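Local coordinates for protein APL1 (Anopheles gambiae, PDB 3O6N) that is the leucine-rich repeat protein that probably partners LRIM1 in a complex regulating complement-like immunity in the malaria mosquito, at residues L231-H235 against N236-D240; L300-H304 against N305-H309; L277-N281 against N282-A286; L287-G291 against Q292-T296. All blocks are in the same frame, centred on the assembly; numbering follows the deposited sequence.

Contact 1 of 4, residues L231-H235 against N236-D240; sequences LKLQH and NNLTD. With NAG (2-acetamido-2-deoxy-beta-D-glucopyranose), chain C.
Where strand 230-232 ends, the chain leaves its extended course at L233, turns at H235 through positive phi and psi, and brings the side chain of N236 back to the carbonyl of L233. There N236 ND2 gives an almost straight hydrogen bond to L233 O, 3.0 Å long with 171° at the hydrogen. The oxygen lies in the amide plane of N236, yet ND2 sits above the carbonyl plane of L233, 64° out of it. With CG beside the backbone N (chi1 -82°), the amide of N236 folds into the turn and not out to solvent. The amide has partners beyond the turn: ND2 also donates to A212 O, and OD1 accepts from I217 N. The buried group is thus fixed in rotation. Deeper in, the side chains of L233 and L238 meet at about a right angle, methyl CD1 against methyl CD1 at 4.0 Å. H235 turns its ring outward, to stack with H214 and Y257. N237 turns outward too, and its ND2 is joined covalently to C1 of an N-acetylglucosamine at 1.4 Å. The sequence LKLQHNNL fits LxLxxNxL, the core of the leucine-rich repeat consensus, and N236 fills its asparagine position, one rung of the asparagine ladder that runs from repeat to repeat.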
# COMPACT_ATOMS: atom_id res chain seq x y z
N LEU A 231 -6.15 6.58 -0.57
CA LEU A 231 -5.13 6.91 0.42
C LEU A 231 -5.25 6.00 1.63
O LEU A 231 -6.23 6.07 2.37
CB LEU A 231 -5.26 8.38 0.84
CG LEU A 231 -4.28 8.89 1.90
CD1 LEU A 231 -2.83 8.72 1.44
CD2 LEU A 231 -4.57 10.36 2.23
N LYS A 232 -4.26 5.13 1.82
CA LYS A 232 -4.26 4.21 2.94
C LYS A 232 -3.28 4.67 4.02
O LYS A 232 -2.07 4.65 3.81
CB LYS A 232 -3.91 2.79 2.47
CG LYS A 232 -4.67 2.34 1.23
CD LYS A 232 -6.18 2.39 1.43
CE LYS A 232 -6.65 1.40 2.50
NZ LYS A 232 -6.48 -0.02 2.08
N LEU A 233 -3.82 5.08 5.16
CA LEU A 233 -2.99 5.56 6.26
C LEU A 233 -3.30 4.85 7.58
O LEU A 233 -2.95 5.36 8.66
CB LEU A 233 -3.15 7.07 6.43
CG LEU A 233 -2.42 7.93 5.40
CD1 LEU A 233 -2.90 9.37 5.45
CD2 LEU A 233 -0.92 7.84 5.64
N GLN A 234 -3.93 3.69 7.51
CA GLN A 234 -4.29 2.98 8.74
C GLN A 234 -3.03 2.53 9.47
O GLN A 234 -2.00 2.30 8.85
CB GLN A 234 -5.22 1.79 8.45
CG GLN A 234 -4.57 0.64 7.70
CD GLN A 234 -4.60 0.80 6.18
OE1 GLN A 234 -4.79 1.90 5.66
NE2 GLN A 234 -4.42 -0.31 5.47
N HIS A 235 -3.11 2.43 10.79
CA HIS A 235 -1.97 2.03 11.62
C HIS A 235 -0.82 3.03 11.53
O HIS A 235 0.26 2.72 11.05
CB HIS A 235 -1.50 0.60 11.27
CG HIS A 235 -2.48 -0.45 11.67
ND1 HIS A 235 -2.56 -0.96 12.95
CD2 HIS A 235 -3.44 -1.09 10.96
CE1 HIS A 235 -3.51 -1.87 13.01
NE2 HIS A 235 -4.07 -1.97 11.81
N ASN A 236 -1.10 4.25 11.98
CA ASN A 236 -0.08 5.28 12.10
C ASN A 236 -0.30 6.07 13.39
O ASN A 236 -0.93 5.56 14.32
CB ASN A 236 -0.07 6.18 10.86
CG ASN A 236 0.72 5.56 9.71
OD1 ASN A 236 1.93 5.40 9.81
ND2 ASN A 236 0.04 5.20 8.63
N ASN A 237 0.22 7.29 13.45
CA ASN A 237 0.09 8.09 14.67
C ASN A 237 -0.50 9.47 14.40
O ASN A 237 -0.08 10.46 14.99
CB ASN A 237 1.45 8.22 15.38
CG ASN A 237 2.00 6.87 15.82
OD1 ASN A 237 2.58 6.13 15.03
ND2 ASN A 237 1.82 6.55 17.10
N LEU A 238 -1.48 9.52 13.50
CA LEU A 238 -2.09 10.80 13.11
C LEU A 238 -2.99 11.36 14.20
O LEU A 238 -3.74 10.63 14.84
CB LEU A 238 -2.88 10.63 11.81
CG LEU A 238 -2.03 10.28 10.59
CD1 LEU A 238 -2.91 9.86 9.42
CD2 LEU A 238 -1.14 11.46 10.22
N THR A 239 -2.89 12.67 14.42
CA THR A 239 -3.69 13.34 15.44
C THR A 239 -4.58 14.43 14.85
O THR A 239 -5.39 15.02 15.56
CB THR A 239 -2.80 13.97 16.52
OG1 THR A 239 -1.91 14.92 15.90
CG2 THR A 239 -1.99 12.90 17.24
N ASP A 240 -4.41 14.71 13.56
CA ASP A 240 -5.25 15.71 12.91
C ASP A 240 -5.62 15.28 11.49
O ASP A 240 -5.07 14.31 10.96
CB ASP A 240 -4.57 17.08 12.90
CG ASP A 240 -3.54 17.22 11.80
OD1 ASP A 240 -2.81 16.24 11.53
OD2 ASP A 240 -3.46 18.31 11.20
C1 NAG C . 2.45 5.28 17.38
C2 NAG C . 3.35 5.57 18.58
C3 NAG C . 3.82 4.31 19.32
C4 NAG C . 2.73 3.26 19.44
C5 NAG C . 2.06 3.05 18.08
C6 NAG C . 0.97 1.99 18.17
C7 NAG C . 4.81 7.51 18.61
C8 NAG C . 6.21 7.99 18.36
N2 NAG C . 4.51 6.31 18.13
O3 NAG C . 4.26 4.67 20.61
O4 NAG C . 3.30 2.05 19.88
O5 NAG C . 1.50 4.27 17.65
O6 NAG C . -0.08 2.45 18.99
O7 NAG C . 4.00 8.20 19.23

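Contact 2 of 4, residues L300-H304 against N305-H309; sequences LDLSH and NHLLH
N305 swings its amide into the turn from L302 to H304, as the conserved asparagine of a leucine-rich repeat (LxLxxNxL, here LDLSHNHL) does. N305 ND2 reaches L302 O at 3.0 Å, nearly straight at 174°, with the acceptor in the plane of the amide but the donor standing 72° above the carbonyl plane. The same nitrogen also donates to I279 O of the preceding repeat, while OD1 accepts from L284 N, so both ends of this buried group are anchored and its flip state is defined. A chi1 of -78°, which sets CG opposite the carbonyl carbon of N305, carries the amide back to L302. L307 points its CB toward 300-304 and lays CD1 on CB of L302, 4.0 Å away; this apolar touch closes the inner side of the loop. H304 faces outward and stacks with H327 of the following repeat, the hydroxyl of S303 lying at the edge of its ring. At the end of the strand D301 forms an Asx turn: D301 OD1 accepts from S303 N at 3.0 Å, nearly along its own C-O bond. Its second donor is the hydroxyl S303 OG, which meets the syn lone pair of D301 OD1 at 2.8 Å.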
# COMPACT_ATOMS: atom_id res chain seq x y z
N LEU A 300 -19.03 4.52 6.08
CA LEU A 300 -18.43 5.24 7.19
C LEU A 300 -18.20 4.27 8.34
O LEU A 300 -19.15 3.73 8.91
CB LEU A 300 -19.34 6.40 7.64
CG LEU A 300 -18.83 7.31 8.77
CD1 LEU A 300 -17.46 7.88 8.44
CD2 LEU A 300 -19.83 8.43 9.05
N ASP A 301 -16.94 4.04 8.66
CA ASP A 301 -16.59 3.12 9.73
C ASP A 301 -16.11 3.90 10.95
O ASP A 301 -15.02 4.47 10.94
CB ASP A 301 -15.52 2.14 9.27
CG ASP A 301 -15.26 1.04 10.28
OD1 ASP A 301 -15.78 1.14 11.41
OD2 ASP A 301 -14.53 0.08 9.94
N LEU A 302 -16.94 3.91 11.99
CA LEU A 302 -16.60 4.60 13.23
C LEU A 302 -16.48 3.62 14.39
O LEU A 302 -16.51 4.03 15.55
CB LEU A 302 -17.67 5.64 13.57
CG LEU A 302 -17.93 6.73 12.52
CD1 LEU A 302 -19.23 7.45 12.82
CD2 LEU A 302 -16.75 7.69 12.47
N SER A 303 -16.36 2.34 14.08
CA SER A 303 -16.34 1.31 15.11
C SER A 303 -15.09 1.41 15.98
O SER A 303 -14.05 1.90 15.54
CB SER A 303 -16.46 -0.10 14.50
OG SER A 303 -15.31 -0.43 13.71
N HIS A 304 -15.20 0.94 17.22
CA HIS A 304 -14.07 0.91 18.15
C HIS A 304 -13.50 2.30 18.42
O HIS A 304 -12.32 2.56 18.20
CB HIS A 304 -12.99 -0.06 17.66
CG HIS A 304 -13.40 -1.50 17.75
ND1 HIS A 304 -14.04 -2.16 16.73
CD2 HIS A 304 -13.30 -2.39 18.77
CE1 HIS A 304 -14.30 -3.40 17.10
NE2 HIS A 304 -13.86 -3.57 18.33
N ASN A 305 -14.36 3.18 18.91
CA ASN A 305 -13.95 4.50 19.37
C ASN A 305 -14.58 4.77 20.72
O ASN A 305 -14.96 3.84 21.43
CB ASN A 305 -14.30 5.57 18.34
CG ASN A 305 -13.33 5.61 17.17
OD1 ASN A 305 -12.19 6.05 17.32
ND2 ASN A 305 -13.76 5.13 16.00
N HIS A 306 -14.69 6.05 21.09
CA HIS A 306 -15.26 6.41 22.39
C HIS A 306 -16.41 7.38 22.22
O HIS A 306 -16.59 8.30 23.01
CB HIS A 306 -14.18 7.01 23.29
CG HIS A 306 -13.00 6.12 23.48
ND1 HIS A 306 -11.71 6.60 23.54
CD2 HIS A 306 -12.91 4.78 23.64
CE1 HIS A 306 -10.87 5.59 23.71
NE2 HIS A 306 -11.57 4.48 23.78
N LEU A 307 -17.20 7.18 21.16
CA LEU A 307 -18.30 8.07 20.85
C LEU A 307 -19.45 7.89 21.84
O LEU A 307 -19.75 6.78 22.25
CB LEU A 307 -18.78 7.83 19.42
CG LEU A 307 -17.74 8.22 18.36
CD1 LEU A 307 -18.14 7.71 16.99
CD2 LEU A 307 -17.57 9.73 18.35
N LEU A 308 -20.08 9.00 22.21
CA LEU A 308 -21.19 8.98 23.17
C LEU A 308 -22.48 9.51 22.56
O LEU A 308 -23.54 8.90 22.70
CB LEU A 308 -20.84 9.83 24.40
CG LEU A 308 -19.67 9.42 25.30
CD1 LEU A 308 -19.35 10.54 26.28
CD2 LEU A 308 -20.00 8.14 26.04
N HIS A 309 -22.38 10.65 21.89
CA HIS A 309 -23.56 11.30 21.32
C HIS A 309 -23.31 11.66 19.86
O HIS A 309 -22.45 12.49 19.56
CB HIS A 309 -23.91 12.55 22.12
CG HIS A 309 -24.05 12.30 23.59
ND1 HIS A 309 -25.19 11.77 24.14
CD2 HIS A 309 -23.18 12.48 24.61
CE1 HIS A 309 -25.03 11.64 25.45
NE2 HIS A 309 -23.81 12.07 25.76

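Contact 3 of 4, residues L277-N281 against N282-A286; sequences LYISN and NRLVA
N282 ND2 is shared among three backbone carbonyls. Within the turn N282 ND2 makes two weak hydrogen bonds, to S280 O at 3.1 Å with a bent angle of 130° and to I279 O at 3.5 Å; a further bond runs back to L255 O in the preceding repeat. OD1 of the same amide accepts from L260 N, so the buried side chain is tied firmly to the repeat before it and more loosely to its own turn. This is the asparagine position of a leucine-rich repeat, in the sequence LYISNNRL, and I279 takes the place usually held by a leucine. The CG2 branch of I279 does the touching: this one methyl packs 3.9 Å from N282 ND2 and 4.0 Å from L284 CD1, the side chains of I279 and L284 crossing at about a right angle. I279 presents that methyl with its CG1 branch rotated off the staggered positions (chi1 -27°), which suggests some strain where the branched side chain fits beside the amide. I279 and L284 also rest on I263 of strand 262-264, which extends this apolar patch across the loop side. On the outer side of the turn N281 bends its amide back over the preceding residue, and N281 ND2 donates to S280 OG at 2.9 Å, 164° at the hydrogen, with the oxygen in the amide plane.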
# COMPACT_ATOMS: atom_id res chain seq x y z
N LEU A 277 -14.90 6.18 3.94
CA LEU A 277 -14.13 6.81 5.00
C LEU A 277 -14.04 5.88 6.19
O LEU A 277 -15.03 5.64 6.88
CB LEU A 277 -14.80 8.13 5.41
CG LEU A 277 -14.21 8.95 6.56
CD1 LEU A 277 -12.75 9.31 6.30
CD2 LEU A 277 -15.04 10.22 6.79
N TYR A 278 -12.85 5.34 6.43
CA TYR A 278 -12.64 4.41 7.54
C TYR A 278 -11.90 5.10 8.67
O TYR A 278 -10.83 5.66 8.47
CB TYR A 278 -11.87 3.17 7.06
CG TYR A 278 -12.51 2.45 5.90
CD1 TYR A 278 -13.55 1.54 6.10
CD2 TYR A 278 -12.08 2.67 4.60
CE1 TYR A 278 -14.13 0.86 5.03
CE2 TYR A 278 -12.66 2.01 3.53
CZ TYR A 278 -13.68 1.11 3.75
OH TYR A 278 -14.25 0.45 2.68
N ILE A 279 -12.50 5.07 9.86
CA ILE A 279 -11.90 5.71 11.03
C ILE A 279 -12.05 4.84 12.27
O ILE A 279 -12.22 5.34 13.38
CB ILE A 279 -12.56 7.10 11.31
CG1 ILE A 279 -13.12 7.71 10.03
CG2 ILE A 279 -11.56 8.04 11.96
CD1 ILE A 279 -13.61 9.14 10.18
N SER A 280 -11.98 3.52 12.10
CA SER A 280 -12.17 2.64 13.25
C SER A 280 -10.93 2.69 14.14
O SER A 280 -9.86 3.09 13.69
CB SER A 280 -12.43 1.20 12.81
OG SER A 280 -11.22 0.54 12.48
N ASN A 281 -11.09 2.29 15.40
CA ASN A 281 -9.94 2.11 16.27
C ASN A 281 -9.08 3.36 16.42
O ASN A 281 -7.85 3.30 16.38
CB ASN A 281 -9.10 0.91 15.80
CG ASN A 281 -9.82 -0.42 15.98
OD1 ASN A 281 -9.72 -1.06 17.03
ND2 ASN A 281 -10.56 -0.84 14.95
N ASN A 282 -9.74 4.50 16.58
CA ASN A 282 -9.06 5.72 16.97
C ASN A 282 -9.47 6.03 18.40
O ASN A 282 -9.72 5.11 19.19
CB ASN A 282 -9.40 6.87 16.02
CG ASN A 282 -8.53 6.86 14.77
OD1 ASN A 282 -7.56 7.61 14.67
ND2 ASN A 282 -8.86 6.00 13.81
N ARG A 283 -9.54 7.30 18.75
CA ARG A 283 -9.99 7.69 20.08
C ARG A 283 -11.06 8.76 19.99
O ARG A 283 -11.08 9.70 20.78
CB ARG A 283 -8.81 8.17 20.92
CG ARG A 283 -7.66 7.18 21.00
CD ARG A 283 -6.72 7.51 22.15
NE ARG A 283 -6.15 8.84 22.03
CZ ARG A 283 -4.88 9.09 21.71
NH1 ARG A 283 -4.04 8.09 21.48
NH2 ARG A 283 -4.45 10.34 21.63
N LEU A 284 -11.96 8.60 19.02
CA LEU A 284 -12.96 9.63 18.75
C LEU A 284 -13.93 9.79 19.91
O LEU A 284 -14.51 8.82 20.39
CB LEU A 284 -13.74 9.31 17.48
CG LEU A 284 -12.94 9.10 16.20
CD1 LEU A 284 -13.90 8.90 15.04
CD2 LEU A 284 -12.02 10.29 15.95
N VAL A 285 -14.11 11.04 20.34
CA VAL A 285 -15.11 11.37 21.34
C VAL A 285 -16.12 12.35 20.77
O VAL A 285 -17.13 12.65 21.40
CB VAL A 285 -14.48 11.97 22.61
CG1 VAL A 285 -13.63 10.94 23.33
CG2 VAL A 285 -13.66 13.21 22.27
N ALA A 286 -15.84 12.86 19.58
CA ALA A 286 -16.68 13.88 18.96
C ALA A 286 -16.78 13.69 17.46
O ALA A 286 -15.79 13.41 16.78
CB ALA A 286 -16.13 15.27 19.28

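Contact 4 of 4, residues L287-G291 against Q292-T296; sequences LNLYG and QPIPT
Apolar contact joins the two halves at L289 and I294, whose side chains run obliquely to one another and meet at L289 CD2 and I294 CD1, 4.2 Å apart. P293 adds a backbone approach: its CA lies 3.1 Å from L289 O, a CA-H...O contact with 127° at the hydrogen. The ring follows, P293 CG lying 3.5 Å from L289 O, and since proline has no N-H, L289 O gains no amide bond from it. The hydrogen bonds lie within 287-291 and shape the turn before P293. OD1 of N288 accepts from Y290 N at 2.9 Å and from G291 N at 3.0 Å, both in the carbonyl plane, the latter on a lone pair; the first closes an Asx turn, and the pair makes an Asx motif. N288 reaches there with CG opposite its own nitrogen (chi1 -179°). N288 OD1 also lies 3.2 Å above the plane of the Y290 ring, over its centre. This is the convex-side loop of a leucine-rich repeat: the weakly bonded strand 286-288 runs beside strand 262-264, L289 and P293 touch Q316 of helix 314-317, and I294 N bonds to the Q316 side chain.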
# COMPACT_ATOMS: atom_id res chain seq x y z
N LEU A 287 -17.99 13.85 16.93
CA LEU A 287 -18.24 13.70 15.51
C LEU A 287 -19.23 14.73 15.00
O LEU A 287 -20.38 14.77 15.46
CB LEU A 287 -18.78 12.30 15.22
CG LEU A 287 -19.24 12.05 13.79
CD1 LEU A 287 -18.05 12.00 12.86
CD2 LEU A 287 -20.04 10.75 13.70
N ASN A 288 -18.81 15.56 14.06
CA ASN A 288 -19.73 16.49 13.42
C ASN A 288 -19.59 16.45 11.91
O ASN A 288 -18.72 17.10 11.34
CB ASN A 288 -19.54 17.92 13.93
CG ASN A 288 -20.50 18.91 13.28
OD1 ASN A 288 -21.10 18.62 12.25
ND2 ASN A 288 -20.64 20.09 13.89
N LEU A 289 -20.46 15.68 11.26
CA LEU A 289 -20.58 15.70 9.81
C LEU A 289 -21.95 16.23 9.41
O LEU A 289 -22.43 15.96 8.31
CB LEU A 289 -20.34 14.30 9.23
CG LEU A 289 -18.90 13.77 9.32
CD1 LEU A 289 -18.83 12.33 8.82
CD2 LEU A 289 -17.93 14.67 8.55
N TYR A 290 -22.59 16.97 10.32
CA TYR A 290 -23.90 17.55 10.04
C TYR A 290 -23.84 19.03 9.66
O TYR A 290 -24.75 19.54 9.00
CB TYR A 290 -24.88 17.32 11.20
CG TYR A 290 -24.33 17.62 12.57
CD1 TYR A 290 -24.47 18.87 13.15
CD2 TYR A 290 -23.68 16.62 13.30
CE1 TYR A 290 -23.98 19.13 14.42
CE2 TYR A 290 -23.18 16.88 14.56
CZ TYR A 290 -23.33 18.13 15.12
OH TYR A 290 -22.82 18.37 16.38
N GLY A 291 -22.78 19.71 10.07
CA GLY A 291 -22.57 21.09 9.65
C GLY A 291 -22.55 21.17 8.13
O GLY A 291 -23.15 22.06 7.53
N GLN A 292 -21.85 20.22 7.51
CA GLN A 292 -21.89 20.04 6.07
C GLN A 292 -21.58 18.59 5.74
O GLN A 292 -20.42 18.17 5.74
CB GLN A 292 -20.89 20.97 5.36
CG GLN A 292 -20.95 20.87 3.84
CD GLN A 292 -20.04 21.88 3.15
OE1 GLN A 292 -19.96 23.04 3.55
NE2 GLN A 292 -19.35 21.44 2.10
N PRO A 293 -22.63 17.79 5.50
CA PRO A 293 -22.43 16.37 5.20
C PRO A 293 -21.64 16.18 3.92
O PRO A 293 -21.57 17.09 3.09
CB PRO A 293 -23.86 15.85 5.01
CG PRO A 293 -24.72 16.81 5.80
CD PRO A 293 -24.05 18.14 5.62
N ILE A 294 -21.03 15.01 3.79
CA ILE A 294 -20.32 14.63 2.58
C ILE A 294 -21.33 13.91 1.70
O ILE A 294 -21.69 12.77 1.96
CB ILE A 294 -19.14 13.70 2.91
CG1 ILE A 294 -18.22 14.37 3.94
CG2 ILE A 294 -18.37 13.32 1.64
CD1 ILE A 294 -17.27 13.43 4.62
N PRO A 295 -21.81 14.60 0.65
CA PRO A 295 -22.93 14.16 -0.19
C PRO A 295 -22.72 12.78 -0.80
O PRO A 295 -23.66 11.99 -0.89
CB PRO A 295 -22.98 15.22 -1.30
CG PRO A 295 -22.32 16.41 -0.71
CD PRO A 295 -21.26 15.90 0.21
N THR A 296 -21.49 12.51 -1.23
CA THR A 296 -21.19 11.28 -1.96
C THR A 296 -20.83 10.09 -1.07
O THR A 296 -20.60 8.99 -1.57
CB THR A 296 -20.02 11.52 -2.94
OG1 THR A 296 -18.92 12.11 -2.23
CG2 THR A 296 -20.44 12.45 -4.07

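From the N terminus, contact 1 comes first, turning the chain after strand 230-232; contact 3 does the same after strand 276-278, contact 4 bends the loop directly following it, and contact 2 turns the chain after strand 299-301. All four are in series: none nests in or crosses another. Contacts 1 and 3 stand about 11 Å apart between centres, with strand 252-254 between their strands. Contacts 3 and 2 belong to neighbouring strands and touch, I279 N lying 2.8 Å from D301 O in a probable hydrogen bond. Contact 4 packs from the other side of the coil, L287 CD2 lying 3.5 Å from L302 CD1, and so joins the convex loops to the strand side.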